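Local coordinates for protein catalase (Bacillus pumilus, PDB 4QOL) that probably breaks hydrogen peroxide down to water and oxygen at a buried heme, and shows peroxidase-like reactivity toward phenolic substrates, at residues Q159-D162 / R163-D166; A243-D246 / L247-I251; L265-L268 / S269-D272. One frame throughout, in Å; residues are numbered along the deposited sequence.

Contact 1 of 3, residues Q159-D162 / R163-D166; sequences QDPD and RYWD. With ACT (acetate ion), chain J.
Pro161 and Tyr164 meet in the first turn of helix 161-169, where Asp160 is the N-cap and Pro161 the first helical residue. The cap is made by Asp160 OD1, which accepts from Asp162 N at 3.0 Å, the donor standing well above the carboxylate plane. Asp160 O receives Arg163 N at 2.9 Å and, weakly, Tyr164 N, while Trp165 N reaches Pro161 O at 2.9 Å and, with Asp166 N to Asp162 O, continues the i to i+4 pattern that the weak Tyr164 bond opens.

Beside this backbone the Tyr164 ring folds back over the proline: with CG between backbone N and carbonyl carbon (chi1 57°), the ring turns toward the helix start. Pro161 CA then sits over one face in a CH-pi contact, 3.7 Å from the ring centroid and 20° off its normal. Pro161 CB also touches Trp165 CD1 at 3.8 Å. The extended Gln159 crosses the tyrosine at about a right angle, its CD 3.7 Å from Tyr164 CE2; its NE2 donates both to Leu150 O and, at 2.9 Å, to OXT of an acetate ion, probably from the crystallisation liquor. A water accepts from Asp160 N and Arg163 NH2.

Tyr164 OH and Trp165 NE1 both bond Asp447 OD2 of helix 434-448, and would be expected to stabilise negative charge there. On the second subunit, Arg388 pairs with Asp162, His381 O accepts from Arg163 NH1, and Tyr384 OH bonds Asp166 OD2. Asp162, Arg163 and Asp166 thus each place a polar atom at the subunit interface, while Asp162 and Arg163 also have partners in their own chain.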
ATOM      1  N   GLN A 159     -16.655  19.811 -12.782  1.00 13.53           N
ATOM      2  CA  GLN A 159     -15.739  20.944 -13.058  1.00 13.98           C
ATOM      3  C   GLN A 159     -16.527  22.237 -13.113  1.00 15.40           C
ATOM      4  O   GLN A 159     -17.665  22.265 -13.624  1.00 14.61           O
ATOM      5  CB  GLN A 159     -14.993  20.752 -14.345  1.00 14.71           C
ATOM      6  CG  GLN A 159     -13.998  21.849 -14.648  1.00 13.85           C
ATOM      7  CD  GLN A 159     -13.311  21.637 -15.963  1.00 15.48           C
ATOM      8  OE1 GLN A 159     -13.948  21.535 -17.032  1.00 17.82           O
ATOM      9  NE2 GLN A 159     -12.005  21.512 -15.919  1.00 14.56           N
ATOM     10  N   ASP A 160     -15.955  23.293 -12.538  1.00 13.85           N
ATOM     11  CA  ASP A 160     -16.651  24.572 -12.389  1.00 15.54           C
ATOM     12  C   ASP A 160     -15.751  25.681 -12.871  1.00 15.45           C
ATOM     13  O   ASP A 160     -14.755  26.010 -12.199  1.00 14.86           O
ATOM     14  CB  ASP A 160     -17.087  24.785 -10.914  1.00 15.90           C
ATOM     15  CG  ASP A 160     -17.927  26.060 -10.731  1.00 17.75           C
ATOM     16  OD1 ASP A 160     -18.138  26.836 -11.733  1.00 18.10           O
ATOM     17  OD2 ASP A 160     -18.394  26.310  -9.564  1.00 19.39           O
ATOM     18  N   PRO A 161     -16.042  26.263 -14.055  1.00 16.46           N
ATOM     19  CA  PRO A 161     -15.259  27.431 -14.508  1.00 16.01           C
ATOM     20  C   PRO A 161     -15.142  28.565 -13.520  1.00 16.41           C
ATOM     21  O   PRO A 161     -14.154  29.291 -13.543  1.00 15.55           O
ATOM     22  CB  PRO A 161     -16.004  27.899 -15.775  1.00 18.49           C
ATOM     23  CG  PRO A 161     -16.855  26.690 -16.184  1.00 18.37           C
ATOM     24  CD  PRO A 161     -17.195  25.973 -14.946  1.00 18.12           C
ATOM     25  N   ASP A 162     -16.120  28.792 -12.671  1.00 15.84           N
ATOM     26  CA  ASP A 162     -15.964  29.837 -11.688  1.00 18.16           C
ATOM     27  C   ASP A 162     -14.764  29.582 -10.754  1.00 17.73           C
ATOM     28  O   ASP A 162     -14.092  30.555 -10.301  1.00 18.68           O
ATOM     29  CB  ASP A 162     -17.248  29.915 -10.859  1.00 20.53           C
ATOM     30  CG  ASP A 162     -17.266  31.074  -9.931  1.00 26.82           C
ATOM     31  OD1 ASP A 162     -17.034  32.232 -10.342  1.00 26.49           O
ATOM     32  OD2 ASP A 162     -17.384  30.824  -8.717  1.00 35.68           O
ATOM     33  N   ARG A 163     -14.417  28.306 -10.524  1.00 15.93           N
ATOM     34  CA  ARG A 163     -13.292  27.976  -9.655  1.00 15.19           C
ATOM     35  C   ARG A 163     -11.953  28.193 -10.368  1.00 14.45           C
ATOM     36  O   ARG A 163     -11.024  28.848  -9.837  1.00 15.65           O
ATOM     37  CB  ARG A 163     -13.426  26.526  -9.176  1.00 14.94           C
ATOM     38  CG  ARG A 163     -14.660  26.327  -8.293  1.00 15.05           C
ATOM     39  CD  ARG A 163     -14.886  24.887  -7.936  1.00 14.75           C
ATOM     40  NE  ARG A 163     -13.999  24.489  -6.823  1.00 14.04           N
ATOM     41  CZ  ARG A 163     -12.788  23.912  -6.976  1.00 15.29           C
ATOM     42  NH1 ARG A 163     -12.059  23.745  -5.908  1.00 13.69           N
ATOM     43  NH2 ARG A 163     -12.366  23.488  -8.163  1.00 14.78           N
ATOM     44  N   TYR A 164     -11.789  27.661 -11.591  1.00 13.79           N
ATOM     45  CA  TYR A 164     -10.476  27.804 -12.232  1.00 14.36           C
ATOM     46  C   TYR A 164     -10.276  29.188 -12.773  1.00 13.56           C
ATOM     47  O   TYR A 164      -9.119  29.697 -12.785  1.00 14.41           O
ATOM     48  CB  TYR A 164     -10.212  26.751 -13.311  1.00 14.12           C
ATOM     49  CG  TYR A 164     -11.126  26.568 -14.477  1.00 14.53           C
ATOM     50  CD1 TYR A 164     -11.054  27.385 -15.563  1.00 16.35           C
ATOM     51  CD2 TYR A 164     -12.040  25.510 -14.527  1.00 15.28           C
ATOM     52  CE1 TYR A 164     -11.854  27.190 -16.679  1.00 16.29           C
ATOM     53  CE2 TYR A 164     -12.780  25.257 -15.641  1.00 16.21           C
ATOM     54  CZ  TYR A 164     -12.716  26.114 -16.712  1.00 17.06           C
ATOM     55  OH  TYR A 164     -13.501  25.875 -17.856  1.00 20.76           O
ATOM     56  N   TRP A 165     -11.372  29.862 -13.176  1.00 14.16           N
ATOM     57  CA  TRP A 165     -11.182  31.264 -13.520  1.00 13.85           C
ATOM     58  C   TRP A 165     -10.811  32.153 -12.327  1.00 13.19           C
ATOM     59  O   TRP A 165     -10.029  33.092 -12.515  1.00 13.59           O
ATOM     60  CB  TRP A 165     -12.406  31.831 -14.276  1.00 14.49           C
ATOM     61  CG  TRP A 165     -12.437  31.398 -15.717  1.00 14.63           C
ATOM     62  CD1 TRP A 165     -13.265  30.472 -16.286  1.00 16.13           C
ATOM     63  CD2 TRP A 165     -11.599  31.861 -16.755  1.00 15.87           C
ATOM     64  NE1 TRP A 165     -12.991  30.344 -17.627  1.00 15.69           N
ATOM     65  CE2 TRP A 165     -11.959  31.193 -17.921  1.00 15.46           C
ATOM     66  CE3 TRP A 165     -10.577  32.851 -16.833  1.00 15.57           C
ATOM     67  CZ2 TRP A 165     -11.291  31.394 -19.139  1.00 17.22           C
ATOM     68  CZ3 TRP A 165      -9.977  33.095 -18.041  1.00 15.83           C
ATOM     69  CH2 TRP A 165     -10.296  32.343 -19.180  1.00 16.21           C
ATOM     70  N   ASP A 166     -11.295  31.830 -11.118  1.00 13.50           N
ATOM     71  CA  ASP A 166     -10.889  32.549  -9.923  1.00 13.72           C
ATOM     72  C   ASP A 166      -9.367  32.450  -9.813  1.00 14.96           C
ATOM     73  O   ASP A 166      -8.655  33.450  -9.698  1.00 16.48           O
ATOM     74  CB  ASP A 166     -11.514  31.988  -8.682  1.00 14.02           C
ATOM     75  CG  ASP A 166     -11.211  32.799  -7.403  1.00 15.06           C
ATOM     76  OD1 ASP A 166     -11.002  34.033  -7.478  1.00 16.62           O
ATOM     77  OD2 ASP A 166     -11.380  32.208  -6.308  1.00 16.36           O
TER
HETATM   78  C   ACT J 506      -9.445  22.576 -18.776  1.00 26.56           C
HETATM   79  O   ACT J 506      -8.396  22.265 -19.363  1.00 30.02           O
HETATM   80  OXT ACT J 506     -10.020  21.731 -18.016  1.00 27.27           O
HETATM   81  CH3 ACT J 506      -9.948  23.985 -19.011  1.00 29.65           C
HETATM   82  O   HOH W   1     -13.417  23.113 -11.004  1.00 12.95           O

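Contact 2 of 3, residues A243-D246 / L247-I251; sequences ATRD and LYDRI
Asp246 and Arg250, one helical turn apart, form the tight side of this contact. Arg250 NE donates to Asp246 OD2 at 2.8 Å in a nearly straight salt bridge, with an N-H...O angle of 175°. The oxygen lies in the guanidinium plane, at its edge, and is met on its syn side, somewhat out of the carboxylate plane; the carboxylate and guanidinium planes are 64° apart. Two torsions bring the groups together: Asp246 CG is anti to its own N (chi1 174°), and the arginine chain stays extended from CG to NE. Arg250 CG rests 3.2 Å from Asp246 O, the carbonyl that also accepts Arg250 N at 2.9 Å, and Asn190 packs against both side chains.

All of this belongs to helix 242-253, an i to i+4 arrangement in which Leu247 N bonds Ala243 O and Asp249 N bonds Arg245 O, at 3.0 and 2.9 Å respectively. Thr244 and Ile251 touch strand 60-69, and Thr244 OG1 is hydrogen-bonded to Glu106.

The Arg245-Asp249 pair has the same spacing but is looser, and Asp249 adopts two conformers. In the one described, the side chains run side by side, with Arg245 CG 3.4 Å from Asp249 OD2. Arg245 NE and that oxygen remain 5.4 Å apart, since the arginine bends at chi3 and carries NE to a salt bridge with Asp239. A water accepts from Arg245 NH1 and donates to Asp249 OD2 at 3.0 Å, a link that is provisional given the second conformer.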
ATOM      1  N   ALA A 243      -9.978   9.231 -29.464  1.00 15.49           N
ATOM      2  CA  ALA A 243      -8.574   9.456 -29.774  1.00 15.57           C
ATOM      3  C   ALA A 243      -7.830   8.199 -29.469  1.00 16.70           C
ATOM      4  O   ALA A 243      -6.928   7.832 -30.222  1.00 18.24           O
ATOM      5  CB  ALA A 243      -8.034  10.670 -28.964  1.00 15.03           C
ATOM      6  N   THR A 244      -8.166   7.526 -28.355  1.00 16.65           N
ATOM      7  CA  THR A 244      -7.546   6.241 -28.116  1.00 16.38           C
ATOM      8  C   THR A 244      -7.867   5.281 -29.295  1.00 17.04           C
ATOM      9  O   THR A 244      -7.004   4.530 -29.768  1.00 17.25           O
ATOM     10  CB  THR A 244      -8.091   5.661 -26.814  1.00 15.69           C
ATOM     11  OG1 THR A 244      -7.506   6.353 -25.703  1.00 17.43           O
ATOM     12  CG2 THR A 244      -7.743   4.200 -26.592  1.00 16.73           C
ATOM     13  N   ARG A 245      -9.110   5.310 -29.739  1.00 17.65           N
ATOM     14  CA  ARG A 245      -9.534   4.446 -30.840  1.00 18.48           C
ATOM     15  C   ARG A 245      -8.715   4.719 -32.117  1.00 18.72           C
ATOM     16  O   ARG A 245      -8.173   3.812 -32.748  1.00 19.00           O
ATOM     17  CB  ARG A 245     -11.004   4.621 -31.104  1.00 21.17           C
ATOM     18  CG  ARG A 245     -11.540   3.573 -32.108  1.00 20.78           C
ATOM     19  CD  ARG A 245     -12.958   3.982 -32.531  1.00 22.03           C
ATOM     20  NE  ARG A 245     -13.865   4.052 -31.376  1.00 22.76           N
ATOM     21  CZ  ARG A 245     -14.550   3.044 -30.856  1.00 24.48           C
ATOM     22  NH1 ARG A 245     -14.426   1.814 -31.310  1.00 25.87           N
ATOM     23  NH2 ARG A 245     -15.380   3.278 -29.862  1.00 25.69           N
ATOM     24  N   ASP A 246      -8.638   5.998 -32.453  1.00 19.33           N
ATOM     25  CA  ASP A 246      -7.940   6.458 -33.663  1.00 18.78           C
ATOM     26  C   ASP A 246      -6.475   6.056 -33.685  1.00 19.42           C
ATOM     27  O   ASP A 246      -5.977   5.567 -34.719  1.00 20.45           O
ATOM     28  CB  ASP A 246      -8.080   7.961 -33.739  1.00 18.89           C
ATOM     29  CG  ASP A 246      -7.302   8.588 -34.855  1.00 21.40           C
ATOM     30  OD1 ASP A 246      -7.823   8.650 -36.023  1.00 22.02           O
ATOM     31  OD2 ASP A 246      -6.126   8.971 -34.544  1.00 18.27           O
ATOM     32  N   LEU A 247      -5.793   6.234 -32.558  1.00 18.17           N
ATOM     33  CA  LEU A 247      -4.370   5.878 -32.471  1.00 20.33           C
ATOM     34  C   LEU A 247      -4.172   4.367 -32.707  1.00 18.94           C
ATOM     35  O   LEU A 247      -3.330   3.961 -33.529  1.00 16.75           O
ATOM     36  CB  LEU A 247      -3.762   6.332 -31.142  1.00 19.10           C
ATOM     37  CG  LEU A 247      -2.238   6.043 -30.964  1.00 19.78           C
ATOM     38  CD1 LEU A 247      -1.320   6.695 -32.007  1.00 20.28           C
ATOM     39  CD2 LEU A 247      -1.825   6.456 -29.555  1.00 18.51           C
ATOM     40  N   TYR A 248      -4.954   3.565 -32.003  1.00 19.53           N
ATOM     41  CA  TYR A 248      -4.829   2.129 -32.089  1.00 19.63           C
ATOM     42  C   TYR A 248      -5.079   1.681 -33.521  1.00 20.41           C
ATOM     43  O   TYR A 248      -4.339   0.880 -34.106  1.00 20.33           O
ATOM     44  CB  TYR A 248      -5.801   1.468 -31.126  1.00 20.76           C
ATOM     45  CG  TYR A 248      -5.634  -0.036 -31.060  1.00 22.68           C
ATOM     46  CD1 TYR A 248      -6.277  -0.853 -31.961  1.00 24.30           C
ATOM     47  CD2 TYR A 248      -4.789  -0.622 -30.103  1.00 22.86           C
ATOM     48  CE1 TYR A 248      -6.089  -2.226 -31.923  1.00 26.23           C
ATOM     49  CE2 TYR A 248      -4.613  -1.971 -30.064  1.00 24.90           C
ATOM     50  CZ  TYR A 248      -5.251  -2.765 -30.988  1.00 26.95           C
ATOM     51  OH  TYR A 248      -5.034  -4.137 -30.885  1.00 34.66           O
ATOM     52  N   ASP A 249      -6.155   2.210 -34.072  1.00 20.34           N
ATOM     53  CA  ASP A 249      -6.599   1.814 -35.414  0.70 22.98           C
ATOM     54  C   ASP A 249      -5.619   2.203 -36.515  1.00 23.10           C
ATOM     55  O   ASP A 249      -5.382   1.403 -37.430  1.00 23.88           O
ATOM     56  CB  ASP A 249      -7.975   2.433 -35.693  1.00 24.50           C
ATOM     57  CG  ASP A 249      -9.100   1.734 -34.931  1.00 27.17           C
ATOM     58  OD1 ASP A 249      -8.881   0.683 -34.230  1.00 31.02           O
ATOM     59  OD2 ASP A 249     -10.242   2.238 -35.012  1.00 28.24           O
ATOM     60  N   ARG A 250      -5.051   3.396 -36.439  1.00 21.35           N
ATOM     61  CA  ARG A 250      -3.971   3.804 -37.372  1.00 22.78           C
ATOM     62  C   ARG A 250      -2.825   2.806 -37.401  1.00 22.39           C
ATOM     63  O   ARG A 250      -2.370   2.365 -38.454  1.00 22.43           O
ATOM     64  CB  ARG A 250      -3.343   5.128 -36.977  1.00 21.63           C
ATOM     65  CG  ARG A 250      -4.156   6.322 -37.274  1.00 23.69           C
ATOM     66  CD  ARG A 250      -3.533   7.592 -36.672  1.00 24.00           C
ATOM     67  NE  ARG A 250      -4.478   8.701 -36.768  1.00 23.49           N
ATOM     68  CZ  ARG A 250      -4.593   9.537 -37.799  1.00 23.78           C
ATOM     69  NH1 ARG A 250      -3.756   9.471 -38.829  1.00 25.83           N
ATOM     70  NH2 ARG A 250      -5.525  10.494 -37.772  1.00 24.13           N
ATOM     71  N   ILE A 251      -2.357   2.456 -36.200  1.00 19.98           N
ATOM     72  CA  ILE A 251      -1.246   1.567 -36.090  1.00 19.65           C
ATOM     73  C   ILE A 251      -1.625   0.175 -36.526  1.00 21.00           C
ATOM     74  O   ILE A 251      -0.839  -0.507 -37.228  1.00 21.25           O
ATOM     75  CB  ILE A 251      -0.698   1.583 -34.661  1.00 20.00           C
ATOM     76  CG1 ILE A 251      -0.038   2.949 -34.435  1.00 20.51           C
ATOM     77  CG2 ILE A 251       0.286   0.435 -34.433  1.00 20.90           C
ATOM     78  CD1 ILE A 251       0.406   3.210 -33.002  1.00 20.18           C
TER
HETATM   79  O   HOH W   2     -12.560   0.859 -33.754  1.00 42.39           O

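Contact 3 of 3, residues L265-L268 / S269-D272; sequences LMPL and SDYD
A strand-to-3-10 transition brings Pro267 against Asp270 near the end of strand 258-267 of the antiparallel sheet, with a 3-10 turn following. Two successive i to i+3 backbone bonds define the turn: Asp270 N donates to Pro267 O at 3.0 Å, and Tyr271 N donates to Leu268 O at 3.2 Å. The bonds are fairly straight at their hydrogens, with N-H...O angles of 161° and 169°.

The aspartate side chain turns back toward the strand. Its CG is anti to the carbonyl carbon (chi1 -84°), which lays the carboxylate beside the proline ring: Asp270 OD2 comes within 3.6 Å of Pro267 CD, and OD1 within 3.9 Å of Pro267 CG. Asp270 CB meets Met266 CG at 3.7 Å, the two side chains crossing obliquely. On the proline's CB, Ser269 OG approaches to 3.7 Å.

Met266 is hydrogen-bonded through its backbone to Tyr213 of strand 211-220, and Leu268 packs on that strand and on Arg203. Tyr271 makes cation-pi contacts with Lys418 and with Arg29 of the third subunit. Asp270 OD2 is hydrogen-bonded to Tyr290 OH, so the carboxylate has a polar partner in the loop before strand 293-302, while its contacts with proline and methionine carbons are van der Waals in kind.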
ATOM      1  N   LEU A 265      17.843  26.692 -30.480  1.00 18.95           N
ATOM      2  CA  LEU A 265      19.031  26.800 -29.644  1.00 20.66           C
ATOM      3  C   LEU A 265      19.302  28.281 -29.349  1.00 20.19           C
ATOM      4  O   LEU A 265      19.240  29.120 -30.257  1.00 21.83           O
ATOM      5  CB  LEU A 265      20.256  26.137 -30.306  1.00 23.11           C
ATOM      6  CG  LEU A 265      20.172  24.603 -30.396  1.00 26.08           C
ATOM      7  CD1 LEU A 265      21.124  24.063 -31.441  1.00 26.48           C
ATOM      8  CD2 LEU A 265      20.454  23.972 -29.032  1.00 26.92           C
ATOM      9  N   MET A 266      19.569  28.595 -28.088  1.00 19.24           N
ATOM     10  CA  MET A 266      19.853  29.963 -27.628  1.00 20.33           C
ATOM     11  C   MET A 266      21.113  29.973 -26.781  1.00 21.07           C
ATOM     12  O   MET A 266      21.271  29.151 -25.879  1.00 21.78           O
ATOM     13  CB  MET A 266      18.642  30.493 -26.846  1.00 20.13           C
ATOM     14  CG  MET A 266      18.870  31.795 -26.130  1.00 19.51           C
ATOM     15  SD  MET A 266      17.469  32.233 -25.044  1.00 20.91           S
ATOM     16  CE  MET A 266      16.152  32.613 -26.159  1.00 21.38           C
ATOM     17  N   PRO A 267      22.046  30.903 -27.063  1.00 20.80           N
ATOM     18  CA  PRO A 267      23.142  31.102 -26.110  1.00 23.24           C
ATOM     19  C   PRO A 267      22.692  31.479 -24.721  1.00 21.99           C
ATOM     20  O   PRO A 267      21.788  32.257 -24.579  1.00 19.68           O
ATOM     21  CB  PRO A 267      23.928  32.289 -26.698  1.00 23.24           C
ATOM     22  CG  PRO A 267      23.438  32.483 -28.077  1.00 23.83           C
ATOM     23  CD  PRO A 267      22.098  31.802 -28.222  1.00 22.46           C
ATOM     24  N   LEU A 268      23.362  30.964 -23.689  1.00 23.66           N
ATOM     25  CA  LEU A 268      23.024  31.370 -22.319  1.00 27.31           C
ATOM     26  C   LEU A 268      23.072  32.868 -22.196  1.00 27.96           C
ATOM     27  O   LEU A 268      22.259  33.461 -21.481  1.00 29.93           O
ATOM     28  CB  LEU A 268      23.973  30.769 -21.308  1.00 27.80           C
ATOM     29  CG  LEU A 268      23.996  29.262 -21.176  1.00 28.90           C
ATOM     30  CD1 LEU A 268      24.963  28.887 -20.050  1.00 30.40           C
ATOM     31  CD2 LEU A 268      22.616  28.728 -20.899  1.00 30.48           C
ATOM     32  N   SER A 269      23.994  33.491 -22.914  1.00 28.73           N
ATOM     33  CA  SER A 269      24.202  34.927 -22.758  1.00 32.86           C
ATOM     34  C   SER A 269      23.061  35.794 -23.317  1.00 31.62           C
ATOM     35  O   SER A 269      23.059  37.002 -23.085  1.00 35.39           O
ATOM     36  CB  SER A 269      25.526  35.352 -23.423  1.00 31.15           C
ATOM     37  OG  SER A 269      25.559  35.012 -24.796  1.00 32.31           O
ATOM     38  N   ASP A 270      22.141  35.194 -24.083  1.00 30.89           N
ATOM     39  CA  ASP A 270      20.990  35.959 -24.606  1.00 28.91           C
ATOM     40  C   ASP A 270      19.994  36.308 -23.530  1.00 29.93           C
ATOM     41  O   ASP A 270      19.121  37.171 -23.768  1.00 26.39           O
ATOM     42  CB  ASP A 270      20.252  35.208 -25.696  1.00 29.29           C
ATOM     43  CG  ASP A 270      20.895  35.381 -27.081  1.00 31.19           C
ATOM     44  OD1 ASP A 270      21.961  36.030 -27.198  1.00 29.29           O
ATOM     45  OD2 ASP A 270      20.274  34.928 -28.079  1.00 31.78           O
ATOM     46  N   TYR A 271      20.081  35.678 -22.341  1.00 26.66           N
ATOM     47  CA  TYR A 271      19.160  36.023 -21.237  1.00 26.35           C
ATOM     48  C   TYR A 271      19.057  37.504 -21.118  1.00 25.85           C
ATOM     49  O   TYR A 271      17.962  38.099 -21.017  1.00 26.46           O
ATOM     50  CB  TYR A 271      19.650  35.483 -19.869  1.00 27.00           C
ATOM     51  CG  TYR A 271      18.815  36.051 -18.689  1.00 29.94           C
ATOM     52  CD1 TYR A 271      17.635  35.431 -18.272  1.00 33.04           C
ATOM     53  CD2 TYR A 271      19.183  37.225 -18.033  1.00 31.81           C
ATOM     54  CE1 TYR A 271      16.870  35.944 -17.233  1.00 33.02           C
ATOM     55  CE2 TYR A 271      18.408  37.776 -17.018  1.00 34.77           C
ATOM     56  CZ  TYR A 271      17.261  37.120 -16.594  1.00 33.79           C
ATOM     57  OH  TYR A 271      16.468  37.624 -15.553  1.00 33.59           O
ATOM     58  N   ASP A 272      20.229  38.136 -21.071  1.00 31.11           N
ATOM     59  CA  ASP A 272      20.312  39.439 -20.419  1.00 33.65           C
ATOM     60  C   ASP A 272      19.781  40.545 -21.252  1.00 34.45           C
ATOM     61  O   ASP A 272      19.495  41.612 -20.713  1.00 36.96           O
ATOM     62  CB  ASP A 272      21.786  39.792 -20.118  1.00 39.80           C
ATOM     63  CG  ASP A 272      22.434  38.789 -19.227  1.00 41.86           C
ATOM     64  OD1 ASP A 272      22.119  38.781 -18.023  1.00 44.05           O
ATOM     65  OD2 ASP A 272      23.201  37.987 -19.766  1.00 48.82           O
TER

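Overall arrangement
The three contacts follow one another along the chain within the catalase fold, and none touches another. Contact 1 opens helix 161-169, which packs on the C-terminal helices 434-448 and 453-466. Contact 2 lies in helix 242-253, and contact 3 lies at the far end of the next element, strand 258-267 of the antiparallel sheet. Although helix and strand are consecutive, contacts 2 and 3 have centres 40 Å apart, on opposite sides of the chain's centre; contacts 1 and 2 are about 17 Å apart at their nearest atoms. Each contact reaches another subunit, so these separate places, distributed around the heme-bearing core, all take part in the tetramer's interfaces.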